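Local coordinates for protein putative polyketide cyclase (Bacillus cereus, PDB 3K0Z) that is of unknown function but is probably a SnoaL-like polyketide cyclase or a related lyase of the NTF2-like superfamily, at residues A[35-40]-A[98-103]; A[46-51]-A[92-97]; A[105-110]-A[130-135]; A[111-116]-A[124-129]. One frame throughout, in Å; residues are numbered along the deposited sequence.

How the contacts relate
In one SnoaL-like domain, all four contacts centre on three strands, 93-103, 106-117 and 120-133. Contacts 1 and 2 lay helix 30-49 against strand 93-103, with centres about 16 Å apart, contact 2 falling within the span enclosed by contact 1. Contacts 3 and 4 are two sections of the hairpin 106-117/120-133, their centres about 18 Å apart, contact 4 likewise lying within contact 3. The first pair closes before the second opens. Contacts 1 and 3 centre about 7 Å apart, and contacts 2 and 4 about 10 Å, because strands 93-103 and 106-117 are sheet neighbours. One sheet thus carries both the helix packing and, through contacts 1, 3 and 4, surfaces meeting the second subunit.

Contact 1 (A[35-40]-A[98-103]); sequences EMVHAA and EDLLVV
Apolar side chains carry nearly all of the contact between Met36, Val37 and Ala40 of the helix and Leu100 and Val102 of the strand; no hydrogen bond passes between the two segments. Met36, present as selenomethionine, brings its selenium to 3.9 Å from Val102 CG1. Its chain bends at the last torsion (chi3 87°), which carries CE alongside the same valine methyl, at 3.9 Å from Val102 CG1. Val102 therefore has its two branches divided between two helix residues: CG1 serves Met36, while CG2 lies 4.1 Å from Val37 CG2, the two valine side chains meeting nearly at a right angle. Val37 CG2 also meets the neighbouring strand residue, 4.0 Å from Leu100 CD2.

Such packing of a helix on one face of a sheet is the basic architecture of the NTF2-like alpha+beta fold. The short helix and strand axes approach to 9.7 Å and run at 143° to each other, and the alternate strand residues Leu100 and Val102 both point toward the helix. One turn beyond Met36, Ala40 presents its single methyl to the fork of Leu100, with CB 3.9 Å from Leu100 CD1 and 4.0 Å from Leu100 CD2.

Midway along strand 93-103, Glu98 and Asp99 both face Arg110, a classic beta bulge. The polar end of Glu98 is bonded within the sheet, OE2 to Ser112 OG, while Leu101 and Val103 pack on Thr108 and Val102 of the second subunit.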
loop_
_atom_site.group_PDB
_atom_site.type_symbol
_atom_site.label_atom_id
_atom_site.label_comp_id
_atom_site.label_asym_id
_atom_site.label_seq_id
_atom_site.Cartn_x
_atom_site.Cartn_y
_atom_site.Cartn_z
ATOM N N GLU A 35 3.959 -17.161 -12.205
ATOM C CA GLU A 35 3.530 -17.755 -10.950
ATOM C C GLU A 35 3.250 -16.693 -9.837
ATOM O O GLU A 35 2.396 -16.883 -8.973
ATOM C CB GLU A 35 4.495 -18.856 -10.532
ATOM C CG GLU A 35 5.797 -18.350 -10.007
ATOM C CD GLU A 35 6.904 -19.406 -9.988
ATOM O OE1 GLU A 35 6.645 -20.567 -10.370
ATOM O OE2 GLU A 35 8.049 -19.049 -9.574
HETATM N N MSE A 36 3.936 -15.572 -9.882
HETATM C CA MSE A 36 3.666 -14.473 -8.962
HETATM C C MSE A 36 2.340 -13.794 -9.289
HETATM O O MSE A 36 1.540 -13.500 -8.380
HETATM C CB MSE A 36 4.841 -13.489 -8.999
HETATM C CG MSE A 36 6.063 -14.075 -8.394
HETATM SE SE MSE A 36 7.636 -13.003 -8.730
HETATM C CE MSE A 36 7.495 -11.741 -7.188
ATOM N N VAL A 37 2.072 -13.546 -10.567
ATOM C CA VAL A 37 0.799 -12.903 -10.964
ATOM C C VAL A 37 -0.374 -13.837 -10.632
ATOM O O VAL A 37 -1.381 -13.404 -10.084
ATOM C CB VAL A 37 0.797 -12.494 -12.459
ATOM C CG1 VAL A 37 -0.577 -12.140 -12.911
ATOM C CG2 VAL A 37 1.763 -11.316 -12.684
ATOM N N HIS A 38 -0.220 -15.132 -10.911
ATOM C CA HIS A 38 -1.259 -16.107 -10.640
ATOM C C HIS A 38 -1.539 -16.228 -9.146
ATOM O O HIS A 38 -2.678 -16.389 -8.759
ATOM C CB HIS A 38 -0.864 -17.463 -11.224
ATOM C CG HIS A 38 -1.022 -17.533 -12.711
ATOM N ND1 HIS A 38 -0.869 -18.700 -13.425
ATOM C CD2 HIS A 38 -1.376 -16.579 -13.607
ATOM C CE1 HIS A 38 -1.083 -18.448 -14.711
ATOM N NE2 HIS A 38 -1.410 -17.164 -14.841
ATOM N N ALA A 39 -0.527 -16.127 -8.304
ATOM C CA ALA A 39 -0.777 -16.186 -6.849
ATOM C C ALA A 39 -1.610 -14.985 -6.448
ATOM O O ALA A 39 -2.544 -15.078 -5.644
ATOM C CB ALA A 39 0.565 -16.218 -6.072
ATOM N N ALA A 40 -1.280 -13.840 -7.015
ATOM C CA ALA A 40 -2.057 -12.613 -6.735
ATOM C C ALA A 40 -3.475 -12.780 -7.209
ATOM O O ALA A 40 -4.379 -12.438 -6.486
ATOM C CB ALA A 40 -1.430 -11.428 -7.407
ATOM N N GLU A 98 -6.672 -3.167 -9.280
ATOM C CA GLU A 98 -6.374 -1.983 -10.047
ATOM C C GLU A 98 -4.959 -1.939 -10.600
ATOM O O GLU A 98 -4.741 -1.478 -11.731
ATOM C CB GLU A 98 -6.646 -0.714 -9.258
ATOM C CG GLU A 98 -8.073 -0.583 -8.758
ATOM C CD GLU A 98 -9.079 -0.421 -9.877
ATOM O OE1 GLU A 98 -8.756 0.257 -10.862
ATOM O OE2 GLU A 98 -10.177 -0.988 -9.791
ATOM N N ASP A 99 -3.992 -2.424 -9.860
ATOM C CA ASP A 99 -2.617 -2.340 -10.319
ATOM C C ASP A 99 -1.819 -3.434 -9.593
ATOM O O ASP A 99 -2.124 -3.780 -8.453
ATOM C CB ASP A 99 -2.089 -0.931 -10.073
ATOM C CG ASP A 99 -0.777 -0.608 -10.831
ATOM O OD1 ASP A 99 -0.306 -1.401 -11.671
ATOM O OD2 ASP A 99 -0.208 0.479 -10.532
ATOM N N LEU A 100 -0.907 -4.055 -10.320
ATOM C CA LEU A 100 -0.020 -5.068 -9.800
ATOM C C LEU A 100 1.425 -4.770 -10.178
ATOM O O LEU A 100 1.758 -4.702 -11.388
ATOM C CB LEU A 100 -0.438 -6.422 -10.380
ATOM C CG LEU A 100 -0.234 -7.651 -9.549
ATOM C CD1 LEU A 100 -1.105 -7.581 -8.217
ATOM C CD2 LEU A 100 -0.494 -8.918 -10.393
ATOM N N LEU A 101 2.299 -4.632 -9.180
ATOM C CA LEU A 101 3.760 -4.304 -9.403
ATOM C C LEU A 101 4.584 -5.514 -8.966
ATOM O O LEU A 101 4.565 -5.899 -7.778
ATOM C CB LEU A 101 4.175 -3.086 -8.613
ATOM C CG LEU A 101 3.127 -1.976 -8.752
ATOM C CD1 LEU A 101 3.444 -0.790 -7.745
ATOM C CD2 LEU A 101 3.018 -1.525 -10.231
ATOM N N VAL A 102 5.302 -6.114 -9.913
ATOM C CA VAL A 102 5.988 -7.404 -9.655
ATOM C C VAL A 102 7.505 -7.263 -9.768
ATOM O O VAL A 102 8.005 -6.961 -10.818
ATOM C CB VAL A 102 5.443 -8.501 -10.582
ATOM C CG1 VAL A 102 6.070 -9.823 -10.239
ATOM C CG2 VAL A 102 3.857 -8.570 -10.506
ATOM N N VAL A 103 8.241 -7.496 -8.668
ATOM C CA VAL A 103 9.691 -7.297 -8.677
ATOM C C VAL A 103 10.376 -8.131 -7.637
ATOM O O VAL A 103 9.897 -8.237 -6.519
ATOM C CB VAL A 103 10.045 -5.793 -8.499
ATOM C CG1 VAL A 103 9.621 -5.221 -7.101
ATOM C CG2 VAL A 103 11.570 -5.530 -8.810
#

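Contact 2 (A[46-51]-A[92-97]); sequences FWDTGK and NIHCEI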
loop_
_atom_site.group_PDB
_atom_site.type_symbol
_atom_site.label_atom_id
_atom_site.label_comp_id
_atom_site.label_asym_id
_atom_site.label_seq_id
_atom_site.Cartn_x
_atom_site.Cartn_y
_atom_site.Cartn_z
ATOM N N PHE A 46 -10.012 -15.229 -3.958
ATOM C CA PHE A 46 -10.491 -15.636 -2.671
ATOM C C PHE A 46 -11.200 -14.457 -1.995
ATOM O O PHE A 46 -12.318 -14.590 -1.510
ATOM C CB PHE A 46 -9.368 -16.150 -1.790
ATOM C CG PHE A 46 -9.815 -16.359 -0.392
ATOM C CD1 PHE A 46 -10.709 -17.381 -0.090
ATOM C CD2 PHE A 46 -9.431 -15.488 0.605
ATOM C CE1 PHE A 46 -11.181 -17.550 1.217
ATOM C CE2 PHE A 46 -9.879 -15.647 1.907
ATOM C CZ PHE A 46 -10.760 -16.666 2.215
ATOM N N TRP A 47 -10.565 -13.294 -1.959
ATOM C CA TRP A 47 -11.238 -12.146 -1.343
ATOM C C TRP A 47 -12.527 -11.795 -2.073
ATOM O O TRP A 47 -13.479 -11.341 -1.430
ATOM C CB TRP A 47 -10.333 -10.945 -1.265
ATOM C CG TRP A 47 -9.169 -11.134 -0.297
ATOM C CD1 TRP A 47 -7.844 -11.102 -0.601
ATOM C CD2 TRP A 47 -9.247 -11.398 1.130
ATOM N NE1 TRP A 47 -7.095 -11.310 0.533
ATOM C CE2 TRP A 47 -7.931 -11.518 1.602
ATOM C CE3 TRP A 47 -10.307 -11.527 2.039
ATOM C CZ2 TRP A 47 -7.630 -11.735 2.959
ATOM C CZ3 TRP A 47 -10.016 -11.778 3.396
ATOM C CH2 TRP A 47 -8.680 -11.886 3.830
ATOM N N ASP A 48 -12.580 -12.004 -3.394
ATOM C CA ASP A 48 -13.810 -11.696 -4.127
ATOM C C ASP A 48 -14.917 -12.722 -3.869
ATOM O O ASP A 48 -16.087 -12.360 -3.834
ATOM C CB ASP A 48 -13.491 -11.598 -5.601
ATOM C CG ASP A 48 -14.673 -11.099 -6.449
ATOM O OD1 ASP A 48 -15.302 -10.069 -6.142
ATOM O OD2 ASP A 48 -14.978 -11.763 -7.431
ATOM N N THR A 49 -14.543 -13.992 -3.682
ATOM C CA THR A 49 -15.497 -15.101 -3.614
ATOM C C THR A 49 -15.694 -15.794 -2.265
ATOM O O THR A 49 -16.775 -16.356 -2.006
ATOM C CB THR A 49 -15.110 -16.186 -4.635
ATOM O OG1 THR A 49 -13.898 -16.829 -4.217
ATOM C CG2 THR A 49 -14.899 -15.541 -5.991
ATOM N N GLY A 50 -14.678 -15.783 -1.411
ATOM C CA GLY A 50 -14.727 -16.565 -0.178
ATOM C C GLY A 50 -14.538 -18.057 -0.397
ATOM O O GLY A 50 -14.777 -18.823 0.515
ATOM N N LYS A 51 -14.130 -18.498 -1.587
ATOM C CA LYS A 51 -13.943 -19.941 -1.852
ATOM C C LYS A 51 -12.702 -20.462 -1.141
ATOM O O LYS A 51 -11.559 -20.271 -1.632
ATOM C CB LYS A 51 -13.837 -20.249 -3.355
ATOM C CG LYS A 51 -15.139 -20.195 -4.155
ATOM N N ASN A 92 -23.053 -7.962 -0.361
ATOM C CA ASN A 92 -22.880 -7.522 -1.743
ATOM C C ASN A 92 -21.569 -6.736 -1.857
ATOM O O ASN A 92 -21.563 -5.489 -1.798
ATOM C CB ASN A 92 -24.035 -6.654 -2.198
ATOM C CG ASN A 92 -23.930 -6.278 -3.658
ATOM O OD1 ASN A 92 -23.344 -7.017 -4.463
ATOM N ND2 ASN A 92 -24.474 -5.119 -4.009
ATOM N N ILE A 93 -20.480 -7.477 -2.035
ATOM C CA ILE A 93 -19.130 -6.953 -2.105
ATOM C C ILE A 93 -18.345 -7.654 -3.230
ATOM O O ILE A 93 -18.544 -8.837 -3.469
ATOM C CB ILE A 93 -18.365 -7.167 -0.740
ATOM C CG1 ILE A 93 -17.105 -6.290 -0.699
ATOM C CG2 ILE A 93 -18.070 -8.695 -0.489
ATOM C CD1 ILE A 93 -17.384 -4.770 -0.663
ATOM N N HIS A 94 -17.453 -6.892 -3.881
ATOM C CA HIS A 94 -16.700 -7.328 -5.053
ATOM C C HIS A 94 -15.315 -6.712 -4.996
ATOM O O HIS A 94 -15.183 -5.519 -4.644
ATOM C CB HIS A 94 -17.460 -6.845 -6.301
ATOM C CG HIS A 94 -18.903 -7.262 -6.295
ATOM N ND1 HIS A 94 -19.312 -8.500 -6.733
ATOM C CD2 HIS A 94 -20.011 -6.643 -5.823
ATOM C CE1 HIS A 94 -20.617 -8.613 -6.566
ATOM N NE2 HIS A 94 -21.064 -7.501 -6.011
ATOM N N CYS A 95 -14.307 -7.491 -5.386
ATOM C CA CYS A 95 -12.895 -7.072 -5.332
ATOM C C CYS A 95 -12.288 -7.089 -6.740
ATOM O O CYS A 95 -12.438 -8.087 -7.427
ATOM C CB CYS A 95 -12.138 -8.060 -4.444
ATOM S SG CYS A 95 -10.365 -7.734 -4.337
ATOM N N GLU A 96 -11.619 -5.997 -7.135
ATOM C CA GLU A 96 -10.904 -5.882 -8.401
ATOM C C GLU A 96 -9.460 -5.436 -8.157
ATOM O O GLU A 96 -9.187 -4.724 -7.196
ATOM C CB GLU A 96 -11.611 -4.879 -9.277
ATOM C CG GLU A 96 -12.943 -5.356 -9.786
ATOM C CD GLU A 96 -13.404 -4.523 -11.026
ATOM O OE1 GLU A 96 -13.576 -3.291 -10.925
ATOM O OE2 GLU A 96 -13.544 -5.118 -12.115
ATOM N N ILE A 97 -8.542 -5.904 -8.993
ATOM C CA ILE A 97 -7.147 -5.525 -8.927
ATOM C C ILE A 97 -6.920 -4.323 -9.876
ATOM O O ILE A 97 -7.024 -4.435 -11.134
ATOM C CB ILE A 97 -6.196 -6.725 -9.354
ATOM C CG1 ILE A 97 -6.449 -8.002 -8.536
ATOM C CG2 ILE A 97 -4.687 -6.288 -9.327
ATOM C CD1 ILE A 97 -5.705 -9.263 -9.104
HETATM O O HOH W 1 -18.298 -11.182 -4.814
#
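Trp47 meets Cys95 through its CB, which lies 4.4 Å from Cys95 SG, while the indole turns off toward helix 76-87. That ring reaches Leu79 and Ala82 of the helix and makes an edge-to-face pair with Phe43.

Asp48 follows and supplies the main link. With CG anti to the backbone N (chi1 -173°), its carboxylate extends to the strand, and OD1 accepts the backbone N-H of Cys95 at 2.9 Å. The bond is nearly straight at hydrogen, 166°, although the donor reaches OD1 from the anti side and 34° out of the carboxylate plane. The same oxygen comes within 3.3 Å of His94 CA. Nearer the backbone, Asp48 CB rests 4.0 Å from Cys95 CB. The backbone carbonyl of Asp48 adds a second, indirect link: water 1 lies 2.7 Å from both Asp48 O and Ile93 O and bridges the end of the helix to the strand. Arg87 of helix 76-87 also reaches this helix end, bonding to Trp47 O and more weakly to Asp48 O.

At Thr49 the chain turns, OG1 accepting the N-H of Lys51 in an ST turn, and Gly50, with positive phi, leaves the helix.

In the NTF2-like fold this is where the long N-terminal helix ends on the sheet. The backbone N-H of Cys95 would probably favour the carboxylate form of Asp48. His94 NE2 is bonded to Asn92 OD1, and its ND1, 4.3 Å from Asp48 OD1, could add to that effect only if the ring were charged.

Contact 3 (A[105-110]-A[130-135]); sequences DKVTAR and LHVKDG
The His131 imidazole carries Lys106 on one face and Asp105 at its edge. Lys106 CE stands 4.0 Å from the ring centroid and only 4° off the normal, a CH-pi contact almost exactly over the centre. The bend in the lysine chain at chi2 (-103°) lays CE over the ring, and that at chi4 turns NZ aside to a salt bridge with Asp99 of the second subunit. At the rim, Asp105 CB lies in the ring plane, 3.8 Å from His131 CD2, and Asp105 O also approaches CD2 near that plane. On another side of the ring, ND1 is hydrogen-bonded to Glu139, which probably fixes the ring's rotation.

Beneath these side chains, three backbone bonds join the strands. Val107 and Leu130 form an antiparallel hydrogen-bonded pair, with Val107 N to Leu130 O at 2.9 Å and Leu130 N to Val107 O at 2.8 Å. The third bond, Val132 N to Asp105 O, is 2.9 Å long and practically straight at 178°. Water 2 lies between Val132 O and, at longer range, Asp105 OD1. The opposite face of the sheet is apolar: Val107 CG2 touches Val132 CG2 at 3.9 Å, and Leu130 reaches Phe43 and Tyr44 of helix 30-49.

An antiparallel hairpin with one side under a helix and the other at the subunit interface is consistent with the NTF2-like fold, whose members often dimerise through the sheet.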
loop_
_atom_site.group_PDB
_atom_site.type_symbol
_atom_site.label_atom_id
_atom_site.label_comp_id
_atom_site.label_asym_id
_atom_site.label_seq_id
_atom_site.Cartn_x
_atom_site.Cartn_y
_atom_site.Cartn_z
ATOM N N ASP A 105 11.037 -10.881 -5.300
ATOM C CA ASP A 105 10.110 -11.850 -4.730
ATOM C C ASP A 105 8.873 -11.178 -4.144
ATOM O O ASP A 105 8.165 -11.812 -3.373
ATOM C CB ASP A 105 10.800 -12.607 -3.600
ATOM C CG ASP A 105 11.888 -13.495 -4.085
ATOM O OD1 ASP A 105 11.796 -13.984 -5.236
ATOM O OD2 ASP A 105 12.828 -13.720 -3.294
ATOM N N LYS A 106 8.591 -9.933 -4.546
ATOM C CA LYS A 106 7.523 -9.124 -3.956
ATOM C C LYS A 106 6.486 -8.709 -5.002
ATOM O O LYS A 106 6.795 -8.498 -6.194
ATOM C CB LYS A 106 8.119 -7.888 -3.246
ATOM C CG LYS A 106 9.027 -8.168 -2.011
ATOM C CD LYS A 106 8.381 -7.917 -0.694
ATOM C CE LYS A 106 9.315 -8.281 0.481
ATOM N NZ LYS A 106 10.393 -7.308 0.833
ATOM N N VAL A 107 5.230 -8.649 -4.564
ATOM C CA VAL A 107 4.136 -8.179 -5.423
ATOM C C VAL A 107 3.382 -7.096 -4.650
ATOM O O VAL A 107 3.008 -7.309 -3.521
ATOM C CB VAL A 107 3.135 -9.321 -5.788
ATOM C CG1 VAL A 107 1.921 -8.769 -6.611
ATOM C CG2 VAL A 107 3.806 -10.388 -6.579
ATOM N N THR A 108 3.178 -5.936 -5.255
ATOM C CA THR A 108 2.304 -4.926 -4.659
ATOM C C THR A 108 1.016 -4.951 -5.431
ATOM O O THR A 108 1.058 -4.899 -6.663
ATOM C CB THR A 108 2.882 -3.541 -4.807
ATOM O OG1 THR A 108 4.201 -3.510 -4.221
ATOM C CG2 THR A 108 1.944 -2.525 -4.124
ATOM N N ALA A 109 -0.101 -5.044 -4.726
ATOM C CA ALA A 109 -1.419 -4.969 -5.342
ATOM C C ALA A 109 -2.177 -3.776 -4.804
ATOM O O ALA A 109 -2.179 -3.554 -3.570
ATOM C CB ALA A 109 -2.259 -6.294 -5.082
ATOM N N ARG A 110 -2.832 -3.036 -5.707
ATOM C CA ARG A 110 -3.755 -2.006 -5.309
ATOM C C ARG A 110 -5.148 -2.497 -5.689
ATOM O O ARG A 110 -5.423 -2.779 -6.876
ATOM C CB ARG A 110 -3.449 -0.670 -5.993
ATOM C CG ARG A 110 -4.403 0.441 -5.668
ATOM C CD ARG A 110 -3.900 1.830 -6.168
ATOM N NE ARG A 110 -3.815 1.953 -7.621
ATOM C CZ ARG A 110 -4.832 2.235 -8.419
ATOM N NH1 ARG A 110 -6.054 2.350 -7.947
ATOM N NH2 ARG A 110 -4.623 2.360 -9.722
ATOM N N LEU A 130 2.814 -8.391 -0.966
ATOM C CA LEU A 130 2.886 -9.849 -0.839
ATOM C C LEU A 130 4.307 -10.356 -1.066
ATOM O O LEU A 130 4.947 -9.934 -2.007
ATOM C CB LEU A 130 1.987 -10.468 -1.886
ATOM C CG LEU A 130 0.543 -9.994 -2.029
ATOM C CD1 LEU A 130 -0.017 -10.657 -3.309
ATOM C CD2 LEU A 130 -0.362 -10.261 -0.831
ATOM N N HIS A 131 4.776 -11.275 -0.218
ATOM C CA HIS A 131 6.048 -11.956 -0.415
ATOM C C HIS A 131 5.701 -13.322 -0.998
ATOM O O HIS A 131 4.916 -14.082 -0.403
ATOM C CB HIS A 131 6.738 -12.139 0.895
ATOM C CG HIS A 131 8.224 -12.233 0.803
ATOM N ND1 HIS A 131 9.031 -12.150 1.918
ATOM C CD2 HIS A 131 9.053 -12.354 -0.260
ATOM C CE1 HIS A 131 10.296 -12.248 1.541
ATOM N NE2 HIS A 131 10.335 -12.373 0.224
ATOM N N VAL A 132 6.244 -13.622 -2.170
ATOM C CA VAL A 132 5.920 -14.871 -2.888
ATOM C C VAL A 132 7.159 -15.727 -3.046
ATOM O O VAL A 132 8.164 -15.200 -3.465
ATOM C CB VAL A 132 5.394 -14.582 -4.301
ATOM C CG1 VAL A 132 4.858 -15.881 -4.952
ATOM C CG2 VAL A 132 4.317 -13.495 -4.257
ATOM N N LYS A 133 7.085 -17.010 -2.668
ATOM C CA LYS A 133 8.196 -17.938 -2.800
ATOM C C LYS A 133 7.659 -19.163 -3.518
ATOM O O LYS A 133 6.656 -19.725 -3.110
ATOM C CB LYS A 133 8.754 -18.333 -1.438
ATOM N N ASP A 134 8.292 -19.553 -4.611
ATOM C CA ASP A 134 7.876 -20.723 -5.360
ATOM C C ASP A 134 6.385 -20.701 -5.673
ATOM O O ASP A 134 5.706 -21.692 -5.528
ATOM C CB ASP A 134 8.263 -21.987 -4.602
ATOM C CG ASP A 134 9.791 -22.087 -4.350
ATOM O OD1 ASP A 134 10.591 -21.748 -5.258
ATOM O OD2 ASP A 134 10.197 -22.508 -3.239
ATOM N N GLY A 135 5.866 -19.553 -6.066
ATOM C CA GLY A 135 4.485 -19.473 -6.493
ATOM C C GLY A 135 3.413 -19.427 -5.434
ATOM O O GLY A 135 2.218 -19.487 -5.775
HETATM O O HOH W 2 9.045 -15.525 -5.908
#

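Contact 4 (A[111-116]-A[124-129]); sequences LSFTGT and FFAIDI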
loop_
_atom_site.group_PDB
_atom_site.type_symbol
_atom_site.label_atom_id
_atom_site.label_comp_id
_atom_site.label_asym_id
_atom_site.label_seq_id
_atom_site.Cartn_x
_atom_site.Cartn_y
_atom_site.Cartn_z
ATOM N N LEU A 111 -6.020 -2.557 -4.706
ATOM C CA LEU A 111 -7.365 -3.123 -4.864
ATOM C C LEU A 111 -8.489 -2.112 -4.771
ATOM O O LEU A 111 -8.316 -1.044 -4.162
ATOM C CB LEU A 111 -7.595 -4.181 -3.783
ATOM C CG LEU A 111 -6.640 -5.397 -3.692
ATOM C CD1 LEU A 111 -6.263 -6.040 -5.108
ATOM C CD2 LEU A 111 -5.381 -5.126 -2.826
ATOM N N SER A 112 -9.612 -2.403 -5.448
ATOM C CA SER A 112 -10.843 -1.633 -5.279
ATOM C C SER A 112 -11.909 -2.619 -4.793
ATOM O O SER A 112 -11.990 -3.748 -5.298
ATOM C CB SER A 112 -11.267 -0.909 -6.570
ATOM O OG SER A 112 -11.245 -1.803 -7.662
ATOM N N PHE A 113 -12.636 -2.231 -3.750
ATOM C CA PHE A 113 -13.736 -3.019 -3.210
ATOM C C PHE A 113 -14.994 -2.191 -3.390
ATOM O O PHE A 113 -15.060 -1.042 -2.909
ATOM C CB PHE A 113 -13.542 -3.291 -1.723
ATOM C CG PHE A 113 -12.494 -4.306 -1.423
ATOM C CD1 PHE A 113 -12.822 -5.668 -1.365
ATOM C CD2 PHE A 113 -11.186 -3.915 -1.181
ATOM C CE1 PHE A 113 -11.841 -6.614 -1.093
ATOM C CE2 PHE A 113 -10.195 -4.862 -0.893
ATOM C CZ PHE A 113 -10.528 -6.213 -0.872
ATOM N N THR A 114 -15.996 -2.757 -4.052
ATOM C CA THR A 114 -17.225 -2.042 -4.332
ATOM C C THR A 114 -18.443 -2.911 -4.035
ATOM O O THR A 114 -18.388 -4.144 -4.079
ATOM C CB THR A 114 -17.302 -1.583 -5.806
ATOM O OG1 THR A 114 -17.252 -2.732 -6.633
ATOM C CG2 THR A 114 -16.124 -0.700 -6.163
ATOM N N GLY A 115 -19.546 -2.252 -3.706
ATOM C CA GLY A 115 -20.779 -2.976 -3.436
ATOM C C GLY A 115 -21.843 -2.042 -2.877
ATOM O O GLY A 115 -21.891 -0.858 -3.230
ATOM N N THR A 116 -22.690 -2.566 -2.000
ATOM C CA THR A 116 -23.703 -1.757 -1.405
ATOM C C THR A 116 -23.947 -2.192 0.009
ATOM O O THR A 116 -23.655 -3.298 0.378
ATOM C CB THR A 116 -25.031 -1.873 -2.169
ATOM O OG1 THR A 116 -25.487 -3.223 -2.122
ATOM C CG2 THR A 116 -24.914 -1.423 -3.674
ATOM N N PHE A 124 -14.258 1.447 -1.556
ATOM C CA PHE A 124 -13.036 1.759 -0.834
ATOM C C PHE A 124 -11.889 0.982 -1.440
ATOM O O PHE A 124 -12.102 -0.014 -2.140
ATOM C CB PHE A 124 -13.148 1.492 0.698
ATOM C CG PHE A 124 -13.287 0.031 1.065
ATOM C CD1 PHE A 124 -14.550 -0.582 1.063
ATOM C CD2 PHE A 124 -12.177 -0.733 1.402
ATOM C CE1 PHE A 124 -14.679 -1.928 1.374
ATOM C CE2 PHE A 124 -12.315 -2.081 1.729
ATOM C CZ PHE A 124 -13.576 -2.673 1.726
ATOM N N PHE A 125 -10.681 1.433 -1.145
ATOM C CA PHE A 125 -9.488 0.794 -1.673
ATOM C C PHE A 125 -8.546 0.175 -0.632
ATOM O O PHE A 125 -8.669 0.403 0.577
ATOM C CB PHE A 125 -8.748 1.762 -2.582
ATOM C CG PHE A 125 -7.880 2.727 -1.865
ATOM C CD1 PHE A 125 -8.392 3.900 -1.382
ATOM C CD2 PHE A 125 -6.512 2.480 -1.707
ATOM C CE1 PHE A 125 -7.593 4.821 -0.726
ATOM C CE2 PHE A 125 -5.700 3.398 -1.057
ATOM C CZ PHE A 125 -6.284 4.584 -0.548
ATOM N N ALA A 126 -7.614 -0.650 -1.121
ATOM C CA ALA A 126 -6.618 -1.289 -0.254
ATOM C C ALA A 126 -5.299 -1.355 -1.036
ATOM O O ALA A 126 -5.294 -1.306 -2.284
ATOM C CB ALA A 126 -7.092 -2.692 0.158
ATOM N N ILE A 127 -4.194 -1.440 -0.309
ATOM C CA ILE A 127 -2.875 -1.732 -0.898
ATOM C C ILE A 127 -2.233 -2.865 -0.084
ATOM O O ILE A 127 -2.224 -2.808 1.169
ATOM C CB ILE A 127 -1.892 -0.513 -0.928
ATOM C CG1 ILE A 127 -2.522 0.712 -1.607
ATOM C CG2 ILE A 127 -0.621 -0.953 -1.652
ATOM C CD1 ILE A 127 -1.695 2.010 -1.540
ATOM N N ASP A 128 -1.711 -3.882 -0.783
ATOM C CA ASP A 128 -1.101 -5.029 -0.143
ATOM C C ASP A 128 0.272 -5.245 -0.710
ATOM O O ASP A 128 0.482 -5.061 -1.908
ATOM C CB ASP A 128 -1.839 -6.336 -0.435
ATOM C CG ASP A 128 -3.293 -6.367 0.030
ATOM O OD1 ASP A 128 -3.862 -5.339 0.498
ATOM O OD2 ASP A 128 -3.880 -7.479 -0.052
ATOM N N ILE A 129 1.190 -5.666 0.143
ATOM C CA ILE A 129 2.519 -6.095 -0.280
ATOM C C ILE A 129 2.592 -7.593 0.065
ATOM O O ILE A 129 2.442 -7.990 1.233
ATOM C CB ILE A 129 3.647 -5.352 0.434
ATOM C CG1 ILE A 129 3.618 -3.863 0.043
ATOM C CG2 ILE A 129 4.998 -6.003 0.058
ATOM C CD1 ILE A 129 4.427 -2.971 0.971
#
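The hairpin of strands 106-117 and 120-133, part of the curved sheet of the NTF2-like fold, is joined here by Leu111 and Phe113 pairing with Ala126 and Phe124. Both are antiparallel hydrogen-bonded pairs, flanking the non-hydrogen-bonded pair Ser112-Phe125. Phe113 N donates to Phe124 O at 2.8 Å, and Phe124 N returns a bond to Phe113 O. The Leu111-Ala126 pair is less even: Leu111 N to Ala126 O is 2.8 Å, whereas Ala126 N meets Leu111 O at 3.1 Å, from 44° above the carbonyl plane.

On the face bearing the phenylalanine pair, the Phe113 and Phe124 planes are within 10° of parallel, but their centroids are 5.1 Å apart and the rings hardly overlap. What covers the Phe124 face is Phe113 CB, 3.7 Å from the ring centroid in a CH-pi contact displaced toward the rim. This follows from Phe124 CG sitting between the backbone N and the carbonyl carbon (chi1 67°), which swings the ring across toward the partner strand. Phe113 meanwhile turns its edge to Ala126, CE2 lying 3.9 Å from Ala126 CB in the ring plane. Farther along, Leu111 CD2 packs against the Asp128 carboxylate, 3.7 Å from OD1, the two side chains crossing at about a right angle.

Tyr44 of helix 30-49 touches Leu111 and hydrogen-bonds Asp128 OD2, so the helix covers the Leu111-Asp128 end of this face. Strand 93-103 borders one side, with Cys95 against Phe113, and strand 136-144 the other; from the reverse face, Phe125 and Ile127 pack on Thr67 and Ile127 of the second subunit.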